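PDB 4L8K: putative peptidase from Parabacteroides merdae, which is a putative serine peptidase of family S41 and so probably cleaves peptide bonds in protein or peptide substrates. Local coordinates for residues A[23-28]-A[277-282]; A[29-34]-A[61-66]; A[133-138]-A[204-209]. All coordinates share one frame; numbering follows the deposited sequence.

Interactions 1 and 2 are neighbours, their centres about 12 Å apart, while interaction 3 lies on the other side of the chain's centre, its centre about 33 Å from interaction 1 and 44 Å from interaction 2. Along the chain, 23-28 with 277-282 closes a loop holding the other two in series, 29-34 with 61-66 coming before 133-138 with 204-209. Interaction 2 ties the N-terminal helices 33-43 and 50-61 at their ends; interaction 1 joins that helical region to the S41 peptidase region. Y23 links the two through a probable hydrogen bond to D66. Interaction 3 stays within the peptidase region, joining the start of helix 134-143 to the loop between strands 197-201 and 213-217.

Interaction 1 of 3, residues A[23-28]-A[277-282]; sequences YCFFAF and HTEFGI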
loop_
_atom_site.group_PDB
_atom_site.type_symbol
_atom_site.label_atom_id
_atom_site.label_comp_id
_atom_site.label_asym_id
_atom_site.label_seq_id
_atom_site.Cartn_x
_atom_site.Cartn_y
_atom_site.Cartn_z
ATOM N N TYR A 23 -5.295 -11.760 -15.195
ATOM C CA TYR A 23 -5.807 -11.329 -13.879
ATOM C C TYR A 23 -5.543 -12.448 -12.851
ATOM O O TYR A 23 -5.848 -13.614 -13.109
ATOM C CB TYR A 23 -7.294 -10.932 -13.950
ATOM C CG TYR A 23 -7.779 -10.243 -12.698
ATOM C CD1 TYR A 23 -7.426 -8.923 -12.422
ATOM C CD2 TYR A 23 -8.549 -10.925 -11.757
ATOM C CE1 TYR A 23 -7.850 -8.290 -11.256
ATOM C CE2 TYR A 23 -8.971 -10.302 -10.581
ATOM C CZ TYR A 23 -8.618 -8.985 -10.337
ATOM O OH TYR A 23 -9.019 -8.362 -9.186
ATOM N N CYS A 24 -4.908 -12.094 -11.726
ATOM C CA CYS A 24 -4.409 -13.036 -10.716
ATOM C C CYS A 24 -5.371 -13.373 -9.580
ATOM O O CYS A 24 -5.047 -14.291 -8.821
ATOM C CB CYS A 24 -3.101 -12.510 -10.126
ATOM S SG CYS A 24 -1.807 -12.180 -11.339
ATOM N N PHE A 25 -6.505 -12.645 -9.414
ATOM C CA PHE A 25 -7.283 -12.841 -8.201
ATOM C C PHE A 25 -8.722 -13.294 -8.384
ATOM O O PHE A 25 -9.524 -13.097 -7.469
ATOM C CB PHE A 25 -7.222 -11.537 -7.373
ATOM C CG PHE A 25 -5.788 -11.110 -7.124
ATOM C CD1 PHE A 25 -4.974 -11.818 -6.234
ATOM C CD2 PHE A 25 -5.219 -10.074 -7.859
ATOM C CE1 PHE A 25 -3.634 -11.447 -6.033
ATOM C CE2 PHE A 25 -3.871 -9.735 -7.692
ATOM C CZ PHE A 25 -3.091 -10.413 -6.770
ATOM N N PHE A 26 -9.023 -14.022 -9.470
ATOM C CA PHE A 26 -10.374 -14.544 -9.736
ATOM C C PHE A 26 -10.919 -15.457 -8.612
ATOM O O PHE A 26 -12.112 -15.394 -8.320
ATOM C CB PHE A 26 -10.425 -15.297 -11.078
ATOM C CG PHE A 26 -10.469 -14.398 -12.286
ATOM C CD1 PHE A 26 -11.460 -13.432 -12.419
ATOM C CD2 PHE A 26 -9.547 -14.545 -13.316
ATOM C CE1 PHE A 26 -11.509 -12.612 -13.546
ATOM C CE2 PHE A 26 -9.606 -13.729 -14.449
ATOM C CZ PHE A 26 -10.594 -12.779 -14.563
ATOM N N ALA A 27 -10.044 -16.243 -7.950
ATOM C CA ALA A 27 -10.400 -17.150 -6.850
ATOM C C ALA A 27 -10.963 -16.419 -5.620
ATOM O O ALA A 27 -11.652 -17.049 -4.820
ATOM C CB ALA A 27 -9.178 -17.968 -6.435
ATOM N N PHE A 28 -10.703 -15.100 -5.487
ATOM C CA PHE A 28 -11.141 -14.281 -4.359
ATOM C C PHE A 28 -12.315 -13.376 -4.712
ATOM O O PHE A 28 -12.647 -12.499 -3.924
ATOM C CB PHE A 28 -9.956 -13.436 -3.835
ATOM C CG PHE A 28 -8.721 -14.271 -3.568
ATOM C CD1 PHE A 28 -7.797 -14.516 -4.576
ATOM C CD2 PHE A 28 -8.505 -14.843 -2.321
ATOM C CE1 PHE A 28 -6.690 -15.330 -4.351
ATOM C CE2 PHE A 28 -7.392 -15.656 -2.094
ATOM C CZ PHE A 28 -6.491 -15.891 -3.109
ATOM N N HIS A 277 -2.228 -14.068 0.904
ATOM C CA HIS A 277 -2.286 -12.924 -0.008
ATOM C C HIS A 277 -2.397 -11.595 0.741
ATOM O O HIS A 277 -3.199 -11.474 1.662
ATOM C CB HIS A 277 -3.465 -13.090 -0.977
ATOM C CG HIS A 277 -3.240 -14.159 -1.984
ATOM N ND1 HIS A 277 -2.794 -13.861 -3.251
ATOM C CD2 HIS A 277 -3.358 -15.500 -1.864
ATOM C CE1 HIS A 277 -2.665 -15.023 -3.861
ATOM N NE2 HIS A 277 -2.985 -16.037 -3.064
ATOM N N THR A 278 -1.571 -10.605 0.346
ATOM C CA THR A 278 -1.557 -9.243 0.935
ATOM C C THR A 278 -2.210 -8.223 -0.029
ATOM O O THR A 278 -2.330 -7.040 0.303
ATOM C CB THR A 278 -0.096 -8.817 1.259
ATOM O OG1 THR A 278 0.655 -8.756 0.040
ATOM C CG2 THR A 278 0.595 -9.754 2.262
ATOM N N GLU A 279 -2.629 -8.694 -1.229
ATOM C CA GLU A 279 -3.219 -7.880 -2.292
ATOM C C GLU A 279 -4.418 -7.061 -1.836
ATOM O O GLU A 279 -4.598 -5.943 -2.288
ATOM C CB GLU A 279 -3.655 -8.782 -3.472
ATOM C CG GLU A 279 -4.283 -8.026 -4.643
ATOM C CD GLU A 279 -3.368 -7.108 -5.447
ATOM O OE1 GLU A 279 -2.124 -7.264 -5.372
ATOM O OE2 GLU A 279 -3.910 -6.240 -6.174
ATOM N N PHE A 280 -5.239 -7.637 -0.960
ATOM C CA PHE A 280 -6.494 -7.059 -0.526
ATOM C C PHE A 280 -6.322 -6.136 0.669
ATOM O O PHE A 280 -7.290 -5.521 1.119
ATOM C CB PHE A 280 -7.490 -8.200 -0.255
ATOM C CG PHE A 280 -7.435 -9.217 -1.371
ATOM C CD1 PHE A 280 -7.901 -8.897 -2.657
ATOM C CD2 PHE A 280 -6.902 -10.490 -1.150
ATOM C CE1 PHE A 280 -7.842 -9.836 -3.698
ATOM C CE2 PHE A 280 -6.823 -11.429 -2.196
ATOM C CZ PHE A 280 -7.286 -11.088 -3.464
ATOM N N GLY A 281 -5.068 -5.974 1.089
ATOM C CA GLY A 281 -4.679 -5.139 2.208
ATOM C C GLY A 281 -4.229 -5.965 3.401
ATOM O O GLY A 281 -4.540 -7.158 3.489
ATOM N N ILE A 282 -3.487 -5.305 4.324
ATOM C CA ILE A 282 -2.970 -5.845 5.581
ATOM C C ILE A 282 -3.620 -5.075 6.732
ATOM O O ILE A 282 -3.616 -3.822 6.750
ATOM C CB ILE A 282 -1.411 -5.756 5.642
ATOM C CG1 ILE A 282 -0.737 -6.580 4.525
ATOM C CG2 ILE A 282 -0.879 -6.160 7.020
ATOM C CD1 ILE A 282 0.588 -5.948 3.983
#
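F25, F28, H277 and F280 gather into an aromatic cluster in which no two rings lie flat on each other. The one edge-to-face pair is F28 with H277: CZ of F28 points at the imidazole face and comes within 3.4 Å of H277 CD2, the planes 57° apart. F280 reaches both phenylalanines with the end of its ring, CZ lying 3.5 Å from F28 CG and 3.7 Å from F25 CD1, and its CE2 sits over a face of F28. The cluster joins the turn after helix 8-22, in the Tricorn C1-like region, to a type I beta turn, T278 to G281, of the S41 peptidase region. A CH-pi contact adds to it: E279 CG sits 3.6 Å from the centroid of the F25 ring. With CG anti to the backbone N (chi1 -180°) and a bend at chi2, the E279 chain lays its carboxylate nearly parallel to that ring, 17° off, while OE2 is hydrogen-bonded to S266. C24 CB backs the other face of F25, and H277 ND1 meets its edge. Replacing F25 by an alanine would probably leave E279 CG without its ring face and open a gap beside F280.

Interaction 2 of 3, residues A[29-34]-A[61-66]; sequences KDVDWD and LAEVKD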
loop_
_atom_site.group_PDB
_atom_site.type_symbol
_atom_site.label_atom_id
_atom_site.label_comp_id
_atom_site.label_asym_id
_atom_site.label_seq_id
_atom_site.Cartn_x
_atom_site.Cartn_y
_atom_site.Cartn_z
ATOM N N LYS A 29 -12.973 -13.615 -5.857
ATOM C CA LYS A 29 -14.094 -12.795 -6.329
ATOM C C LYS A 29 -15.401 -13.598 -6.426
ATOM O O LYS A 29 -15.384 -14.752 -6.850
ATOM C CB LYS A 29 -13.765 -12.158 -7.701
ATOM C CG LYS A 29 -12.430 -11.389 -7.756
ATOM C CD LYS A 29 -12.330 -10.287 -6.684
ATOM C CE LYS A 29 -11.015 -9.567 -6.684
ATOM N NZ LYS A 29 -11.116 -8.262 -5.983
ATOM N N ASP A 30 -16.529 -12.971 -6.050
ATOM C CA ASP A 30 -17.855 -13.575 -6.074
ATOM C C ASP A 30 -18.372 -13.830 -7.493
ATOM O O ASP A 30 -19.301 -14.619 -7.643
ATOM C CB ASP A 30 -18.899 -12.744 -5.284
ATOM C CG ASP A 30 -18.843 -11.228 -5.395
ATOM O OD1 ASP A 30 -18.973 -10.708 -6.531
ATOM O OD2 ASP A 30 -18.801 -10.560 -4.338
ATOM N N VAL A 31 -17.816 -13.164 -8.519
ATOM C CA VAL A 31 -18.256 -13.373 -9.903
ATOM C C VAL A 31 -17.445 -14.479 -10.580
ATOM O O VAL A 31 -16.322 -14.786 -10.165
ATOM C CB VAL A 31 -18.256 -12.090 -10.794
ATOM C CG1 VAL A 31 -19.313 -11.089 -10.345
ATOM C CG2 VAL A 31 -16.874 -11.444 -10.888
ATOM N N ASP A 32 -18.041 -15.052 -11.639
ATOM C CA ASP A 32 -17.470 -16.023 -12.561
ATOM C C ASP A 32 -17.213 -15.251 -13.858
ATOM O O ASP A 32 -18.145 -14.648 -14.407
ATOM C CB ASP A 32 -18.427 -17.220 -12.759
ATOM C CG ASP A 32 -17.954 -18.372 -13.654
ATOM O OD1 ASP A 32 -17.019 -18.165 -14.466
ATOM O OD2 ASP A 32 -18.567 -19.464 -13.591
ATOM N N TRP A 33 -15.950 -15.247 -14.328
ATOM C CA TRP A 33 -15.529 -14.498 -15.509
ATOM C C TRP A 33 -16.175 -15.013 -16.807
ATOM O O TRP A 33 -16.322 -14.231 -17.746
ATOM C CB TRP A 33 -13.996 -14.455 -15.621
ATOM C CG TRP A 33 -13.483 -13.320 -16.465
ATOM C CD1 TRP A 33 -12.661 -13.419 -17.551
ATOM C CD2 TRP A 33 -13.732 -11.915 -16.275
ATOM N NE1 TRP A 33 -12.385 -12.169 -18.056
ATOM C CE2 TRP A 33 -13.033 -11.224 -17.295
ATOM C CE3 TRP A 33 -14.449 -11.166 -15.315
ATOM C CZ2 TRP A 33 -13.081 -9.827 -17.422
ATOM C CZ3 TRP A 33 -14.458 -9.781 -15.414
ATOM C CH2 TRP A 33 -13.785 -9.125 -16.460
ATOM N N ASP A 34 -16.621 -16.283 -16.842
ATOM C CA ASP A 34 -17.332 -16.852 -17.993
ATOM C C ASP A 34 -18.756 -16.297 -18.082
ATOM O O ASP A 34 -19.238 -16.060 -19.189
ATOM C CB ASP A 34 -17.367 -18.392 -17.918
ATOM C CG ASP A 34 -16.081 -19.100 -18.316
ATOM O OD1 ASP A 34 -15.286 -18.510 -19.084
ATOM O OD2 ASP A 34 -15.896 -20.269 -17.903
ATOM N N LEU A 61 -14.949 -4.387 -15.947
ATOM C CA LEU A 61 -13.786 -4.513 -15.061
ATOM C C LEU A 61 -14.204 -4.339 -13.607
ATOM O O LEU A 61 -13.697 -5.054 -12.755
ATOM C CB LEU A 61 -12.653 -3.536 -15.412
ATOM C CG LEU A 61 -12.048 -3.644 -16.823
ATOM C CD1 LEU A 61 -10.897 -2.672 -16.959
ATOM C CD2 LEU A 61 -11.540 -5.067 -17.135
ATOM N N ALA A 62 -15.194 -3.473 -13.338
ATOM C CA ALA A 62 -15.677 -3.242 -11.971
ATOM C C ALA A 62 -16.383 -4.493 -11.382
ATOM O O ALA A 62 -16.607 -4.552 -10.180
ATOM C CB ALA A 62 -16.585 -2.029 -11.926
ATOM N N GLU A 63 -16.667 -5.508 -12.210
ATOM C CA GLU A 63 -17.254 -6.781 -11.749
ATOM C C GLU A 63 -16.332 -7.501 -10.751
ATOM O O GLU A 63 -16.828 -8.202 -9.872
ATOM C CB GLU A 63 -17.573 -7.717 -12.927
ATOM C CG GLU A 63 -18.681 -7.203 -13.848
ATOM C CD GLU A 63 -20.116 -7.441 -13.411
ATOM O OE1 GLU A 63 -20.362 -8.361 -12.593
ATOM O OE2 GLU A 63 -21.007 -6.745 -13.949
ATOM N N VAL A 64 -15.003 -7.316 -10.870
ATOM C CA VAL A 64 -14.046 -7.935 -9.948
ATOM C C VAL A 64 -13.813 -7.040 -8.711
ATOM O O VAL A 64 -13.020 -7.418 -7.866
ATOM C CB VAL A 64 -12.699 -8.395 -10.588
ATOM C CG1 VAL A 64 -12.935 -9.455 -11.659
ATOM C CG2 VAL A 64 -11.872 -7.223 -11.125
ATOM N N LYS A 65 -14.495 -5.872 -8.595
ATOM C CA LYS A 65 -14.428 -4.973 -7.425
ATOM C C LYS A 65 -12.998 -4.790 -6.918
ATOM O O LYS A 65 -12.694 -5.073 -5.751
ATOM C CB LYS A 65 -15.330 -5.522 -6.300
ATOM C CG LYS A 65 -16.797 -5.596 -6.710
ATOM C CD LYS A 65 -17.602 -6.293 -5.637
ATOM C CE LYS A 65 -19.050 -6.508 -6.015
ATOM N NZ LYS A 65 -19.779 -5.228 -6.227
ATOM N N ASP A 66 -12.115 -4.319 -7.823
ATOM C CA ASP A 66 -10.696 -4.185 -7.560
ATOM C C ASP A 66 -10.218 -2.729 -7.751
ATOM O O ASP A 66 -10.232 -2.200 -8.874
ATOM C CB ASP A 66 -9.944 -5.153 -8.494
ATOM C CG ASP A 66 -8.448 -5.174 -8.326
ATOM O OD1 ASP A 66 -7.939 -4.458 -7.435
ATOM O OD2 ASP A 66 -7.785 -5.906 -9.075
HETATM O O HOH W 1 -16.510 -9.767 -7.481
#
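Two loops of the N-terminal helical region, which matches the Tricorn protease C1 family, meet here: the lead-in to helix 33-43, and the turn that follows helix 50-61. K29 makes the direct polar link, its NZ donating to V64 O at 2.8 Å and arriving almost straight along the C=O axis (178°). A bend at chi2 (-56°) curls the lysine chain round the oxygen end of this carbonyl, CD and CE each 3.2 Å from V64 O. The D66 carboxylate is hydrogen-bonded elsewhere, OD1 to H68 N and OD2 to the hydroxyls of Y23 and T69, so K29 NZ, 5.1 Å from D66 OD2, probably acts on it only at long range.

A water makes the second link, donating to D30 OD1 and to E63 O. The same E63 carbonyl touches V31, whose CG2 is 3.4 Å from E63 O, while V31 CG1 packs against E63 OE1 at 3.7 Å. Further along, the W33 indole brings CZ3 to 4.1 Å from V64 CG1, and E63 CB lies at the ring's edge. D32 N-caps the helix that starts at W33, its OD1 accepting from D34 N.

The E63 carboxylate turns to helix 33-43, where it bridges to R39 and bonds to Y40. W33 stacks on W16 and touches M19, both of helix 8-22, and the chain after D66 runs on toward strand 70-72.

Interaction 3 of 3, residues A[133-138]-A[204-209]; sequences GENNLD and SDRTRW
R206 lays its guanidinium against helix 134-143 with its edges turned to D138 and N135 and one face to E134. Side-on, NE and NH2 both grip a single carboxylate oxygen, D138 OD2, at 2.9 Å and 2.7 Å, in a salt bridge. They reach this oxygen from the same face of the carboxylate, whose plane is turned 54° from the guanidinium. NH2 of R206 has a second acceptor in N135 OD1, 2.8 Å away and in the guanidinium plane; its two N-H bonds thus go one to D138 and one to N135, which holds the group against turning. Over the face, E134 CB lies 3.4 Å from R206 NH1. Bends at chi2 and chi3 curl the arginine chain back to the helix. The contact fastens the N-terminal end of helix 134-143 to the loop between strands 197-201 and 213-217 of the S41 region, where S204 OG accepts from R206 N in an ST turn. The other D138 oxygen, OD1, accepts from the backbone N of T207 at 3.2 Å, from above the carboxylate plane, and forms a salt bridge with R171, which also pairs with E134. A water donates to D138 O and hydrogen-bonds to T207 OG1.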
loop_
_atom_site.group_PDB
_atom_site.type_symbol
_atom_site.label_atom_id
_atom_site.label_comp_id
_atom_site.label_asym_id
_atom_site.label_seq_id
_atom_site.Cartn_x
_atom_site.Cartn_y
_atom_site.Cartn_z
ATOM N N GLY A 133 18.054 9.042 1.046
ATOM C CA GLY A 133 19.434 8.559 0.998
ATOM C C GLY A 133 19.857 7.941 2.319
ATOM O O GLY A 133 19.123 8.031 3.311
ATOM N N GLU A 134 21.030 7.288 2.331
ATOM C CA GLU A 134 21.597 6.632 3.513
ATOM C C GLU A 134 21.938 7.653 4.605
ATOM O O GLU A 134 21.732 7.368 5.783
ATOM C CB GLU A 134 22.856 5.797 3.165
ATOM C CG GLU A 134 22.658 4.724 2.102
ATOM C CD GLU A 134 21.805 3.507 2.433
ATOM O OE1 GLU A 134 21.207 3.435 3.537
ATOM O OE2 GLU A 134 21.724 2.619 1.556
ATOM N N ASN A 135 22.447 8.844 4.207
ATOM C CA ASN A 135 22.790 9.931 5.134
ATOM C C ASN A 135 21.517 10.527 5.725
ATOM O O ASN A 135 21.464 10.717 6.932
ATOM C CB ASN A 135 23.662 11.002 4.463
ATOM C CG ASN A 135 25.057 10.534 4.109
ATOM O OD1 ASN A 135 25.623 9.638 4.701
ATOM N ND2 ASN A 135 25.666 11.156 3.150
ATOM N N ASN A 136 20.472 10.730 4.903
ATOM C CA ASN A 136 19.154 11.202 5.358
ATOM C C ASN A 136 18.659 10.368 6.541
ATOM O O ASN A 136 18.272 10.917 7.586
ATOM C CB ASN A 136 18.111 11.110 4.224
ATOM C CG ASN A 136 18.269 12.047 3.086
ATOM O OD1 ASN A 136 17.838 11.728 1.977
ATOM N ND2 ASN A 136 18.817 13.253 3.331
ATOM N N LEU A 137 18.703 9.021 6.373
ATOM C CA LEU A 137 18.278 8.075 7.402
ATOM C C LEU A 137 19.171 8.159 8.640
ATOM O O LEU A 137 18.636 8.245 9.742
ATOM C CB LEU A 137 18.223 6.631 6.856
ATOM C CG LEU A 137 17.058 6.338 5.911
ATOM C CD1 LEU A 137 17.364 5.135 5.012
ATOM C CD2 LEU A 137 15.713 6.189 6.668
ATOM N N ASP A 138 20.509 8.179 8.466
ATOM C CA ASP A 138 21.448 8.281 9.590
ATOM C C ASP A 138 21.233 9.557 10.410
ATOM O O ASP A 138 21.269 9.493 11.640
ATOM C CB ASP A 138 22.905 8.219 9.104
ATOM C CG ASP A 138 23.394 6.827 8.739
ATOM O OD1 ASP A 138 22.626 5.856 8.935
ATOM O OD2 ASP A 138 24.538 6.711 8.247
ATOM N N SER A 204 20.880 -3.467 7.265
ATOM C CA SER A 204 21.784 -2.415 6.802
ATOM C C SER A 204 23.082 -2.421 7.618
ATOM O O SER A 204 23.070 -2.853 8.771
ATOM C CB SER A 204 21.091 -1.061 6.941
ATOM O OG SER A 204 21.960 0.018 6.640
ATOM N N ASP A 205 24.180 -1.899 7.040
ATOM C CA ASP A 205 25.472 -1.723 7.737
ATOM C C ASP A 205 25.521 -0.333 8.397
ATOM O O ASP A 205 26.424 -0.041 9.183
ATOM C CB ASP A 205 26.679 -1.906 6.776
ATOM C CG ASP A 205 26.659 -1.031 5.524
ATOM O OD1 ASP A 205 25.561 -0.826 4.951
ATOM O OD2 ASP A 205 27.749 -0.622 5.072
ATOM N N ARG A 206 24.534 0.513 8.081
ATOM C CA ARG A 206 24.393 1.880 8.589
ATOM C C ARG A 206 23.589 1.887 9.905
ATOM O O ARG A 206 23.384 0.826 10.493
ATOM C CB ARG A 206 23.731 2.764 7.512
ATOM C CG ARG A 206 24.369 2.701 6.118
ATOM C CD ARG A 206 25.693 3.425 6.034
ATOM N NE ARG A 206 25.545 4.856 6.301
ATOM C CZ ARG A 206 25.714 5.809 5.394
ATOM N NH1 ARG A 206 26.071 5.498 4.152
ATOM N NH2 ARG A 206 25.556 7.083 5.727
ATOM N N THR A 207 23.168 3.069 10.397
ATOM C CA THR A 207 22.431 3.181 11.673
ATOM C C THR A 207 21.102 2.400 11.614
ATOM O O THR A 207 20.314 2.565 10.671
ATOM C CB THR A 207 22.189 4.645 12.052
ATOM O OG1 THR A 207 23.443 5.314 12.063
ATOM C CG2 THR A 207 21.506 4.789 13.423
ATOM N N ARG A 208 20.889 1.532 12.617
ATOM C CA ARG A 208 19.677 0.729 12.713
ATOM C C ARG A 208 18.831 1.175 13.912
ATOM O O ARG A 208 19.372 1.734 14.874
ATOM C CB ARG A 208 20.021 -0.773 12.770
ATOM C CG ARG A 208 20.459 -1.321 11.392
ATOM C CD ARG A 208 20.825 -2.790 11.413
ATOM N NE ARG A 208 21.963 -3.063 12.295
ATOM C CZ ARG A 208 21.957 -3.974 13.261
ATOM N NH1 ARG A 208 20.881 -4.714 13.476
ATOM N NH2 ARG A 208 23.033 -4.164 14.007
ATOM N N TRP A 209 17.509 0.972 13.839
ATOM C CA TRP A 209 16.602 1.336 14.927
ATOM C C TRP A 209 15.958 0.060 15.464
ATOM O O TRP A 209 15.118 -0.561 14.791
ATOM C CB TRP A 209 15.555 2.363 14.471
ATOM C CG TRP A 209 14.689 2.881 15.585
ATOM C CD1 TRP A 209 13.559 2.296 16.086
ATOM C CD2 TRP A 209 14.862 4.109 16.319
ATOM N NE1 TRP A 209 13.024 3.077 17.089
ATOM C CE2 TRP A 209 13.800 4.196 17.248
ATOM C CE3 TRP A 209 15.832 5.132 16.304
ATOM C CZ2 TRP A 209 13.667 5.273 18.132
ATOM C CZ3 TRP A 209 15.691 6.201 17.177
ATOM C CH2 TRP A 209 14.606 6.273 18.059
HETATM O O HOH W 2 22.830 7.889 13.190
#